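Local coordinates for protein COBE (Pseudomonas aeruginosa, PDB 2W6K) that probably takes part in the biosynthesis of cobalamin (vitamin B12) and belongs to the CbiG C-terminal domain family, at residues A29-T34 against A131-A136. Sequence-based numbering, arbitrary orientation.
Sequences ALLERT and ASIALA
With CG1 anti to its carbonyl carbon (chi1 -61°) and the chain extended beyond it (chi2 -170°), Ile133 carries CD1 from strand 131-138 to helix 24-37, where Leu30 and Leu31, each with CG trans to its own N, receive it from two flanks. The contact is one layer boundary of an alpha/beta fold, the helix packing on a mixed sheet in which strand 131-138 lies antiparallel between strands 12-18 and 119-127. The axes of the two segments are 8.6 Å apart and inclined at -38°. Ile133 CD1 drives into the helix backbone itself, 3.4 Å from Leu31 N, and lies 3.7 Å from Leu31 CB. Leu30 slides past Ile133 in the opposing direction and carries its CD2 to Ala131, 3.5 Å from that residue's O, whereas Leu31 crosses Ile133 nearly at right angles, Leu31 CD1 meeting Ile133 CG2. Ile133 also touches Ile16 of the neighbouring strand 12-18. One turn further along the helix, Thr34 turns its methyl CG2 to Leu135, 4.0 Å from CG. Its hydroxyl is tied back to the helix: OG1 donates to Leu30 O at 2.8 Å, from the face of that carbonyl opposite Thr34 N.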
loop_
_atom_site.group_PDB
_atom_site.type_symbol
_atom_site.label_atom_id
_atom_site.label_comp_id
_atom_site.label_asym_id
_atom_site.label_seq_id
_atom_site.Cartn_x
_atom_site.Cartn_y
_atom_site.Cartn_z
ATOM N N ALA A 29 -4.709 12.878 -4.487
ATOM C CA ALA A 29 -3.912 13.458 -5.610
ATOM C C ALA A 29 -2.581 12.720 -5.782
ATOM O O ALA A 29 -2.157 12.413 -6.895
ATOM C CB ALA A 29 -3.677 14.934 -5.425
ATOM N N LEU A 30 -1.946 12.390 -4.672
ATOM C CA LEU A 30 -0.700 11.674 -4.754
ATOM C C LEU A 30 -0.919 10.234 -5.236
ATOM O O LEU A 30 -0.122 9.710 -6.021
ATOM C CB LEU A 30 0.023 11.700 -3.430
ATOM C CG LEU A 30 1.410 11.043 -3.422
ATOM C CD1 LEU A 30 2.405 11.705 -4.388
ATOM C CD2 LEU A 30 1.980 11.093 -2.023
ATOM N N LEU A 31 -1.996 9.616 -4.761
ATOM C CA LEU A 31 -2.357 8.271 -5.175
ATOM C C LEU A 31 -2.600 8.245 -6.686
ATOM O O LEU A 31 -2.094 7.355 -7.373
ATOM C CB LEU A 31 -3.617 7.793 -4.431
ATOM C CG LEU A 31 -4.170 6.390 -4.746
ATOM C CD1 LEU A 31 -3.126 5.289 -4.477
ATOM C CD2 LEU A 31 -5.399 6.138 -3.925
ATOM N N GLU A 32 -3.366 9.215 -7.180
ATOM C CA GLU A 32 -3.686 9.296 -8.620
ATOM C C GLU A 32 -2.422 9.432 -9.452
ATOM O O GLU A 32 -2.276 8.777 -10.509
ATOM C CB GLU A 32 -4.593 10.490 -8.870
ATOM C CG GLU A 32 -6.025 10.207 -8.652
ATOM C CD GLU A 32 -6.889 11.336 -9.206
ATOM O OE1 GLU A 32 -7.750 11.056 -10.074
ATOM O OE2 GLU A 32 -6.676 12.494 -8.799
ATOM N N ARG A 33 -1.503 10.275 -8.992
ATOM C CA ARG A 33 -0.226 10.461 -9.671
ATOM C C ARG A 33 0.574 9.161 -9.706
ATOM O O ARG A 33 1.136 8.795 -10.737
ATOM C CB ARG A 33 0.589 11.560 -8.988
ATOM C CG ARG A 33 0.932 12.732 -9.894
ATOM C CD ARG A 33 -0.253 13.671 -10.055
ATOM N NE ARG A 33 -1.225 13.164 -11.020
ATOM C CZ ARG A 33 -2.527 13.424 -10.975
ATOM N NH1 ARG A 33 -3.338 12.920 -11.896
ATOM N NH2 ARG A 33 -3.020 14.188 -10.009
ATOM N N THR A 34 0.618 8.471 -8.571
ATOM C CA THR A 34 1.407 7.250 -8.443
ATOM C C THR A 34 0.861 6.139 -9.348
ATOM O O THR A 34 1.620 5.445 -10.038
ATOM C CB THR A 34 1.448 6.789 -6.972
ATOM O OG1 THR A 34 2.008 7.835 -6.159
ATOM C CG2 THR A 34 2.338 5.568 -6.857
ATOM N N ALA A 131 3.481 12.857 2.397
ATOM C CA ALA A 131 3.045 11.449 2.255
ATOM C C ALA A 131 3.889 10.635 1.279
ATOM O O ALA A 131 4.559 11.179 0.407
ATOM C CB ALA A 131 1.592 11.428 1.815
ATOM N N SER A 132 3.813 9.301 1.392
ATOM C CA SER A 132 4.458 8.422 0.435
ATOM C C SER A 132 3.434 7.355 0.060
ATOM O O SER A 132 2.677 6.918 0.919
ATOM C CB SER A 132 5.667 7.703 1.033
ATOM O OG SER A 132 6.833 8.533 0.964
ATOM N N ILE A 133 3.440 6.962 -1.204
ATOM C CA ILE A 133 2.531 5.911 -1.659
ATOM C C ILE A 133 3.294 4.855 -2.467
ATOM O O ILE A 133 4.163 5.177 -3.298
ATOM C CB ILE A 133 1.326 6.496 -2.450
ATOM C CG1 ILE A 133 0.531 7.454 -1.533
ATOM C CG2 ILE A 133 0.443 5.367 -2.999
ATOM C CD1 ILE A 133 -0.801 7.931 -2.042
ATOM N N ALA A 134 3.019 3.582 -2.194
ATOM C CA ALA A 134 3.617 2.508 -2.998
ATOM C C ALA A 134 2.530 1.573 -3.501
ATOM O O ALA A 134 1.483 1.445 -2.887
ATOM C CB ALA A 134 4.642 1.722 -2.199
ATOM N N LEU A 135 2.828 0.880 -4.576
ATOM C CA LEU A 135 1.846 -0.043 -5.179
ATOM C C LEU A 135 2.404 -1.448 -5.219
ATOM O O LEU A 135 3.560 -1.650 -5.566
ATOM C CB LEU A 135 1.467 0.415 -6.601
ATOM C CG LEU A 135 0.962 1.857 -6.765
ATOM C CD1 LEU A 135 0.792 2.147 -8.272
ATOM C CD2 LEU A 135 -0.351 2.017 -6.015
ATOM N N ALA A 136 1.577 -2.423 -4.862
ATOM C CA ALA A 136 1.998 -3.817 -4.942
ATOM C C ALA A 136 0.956 -4.614 -5.693
ATOM O O ALA A 136 -0.245 -4.347 -5.608
ATOM C CB ALA A 136 2.231 -4.420 -3.538
#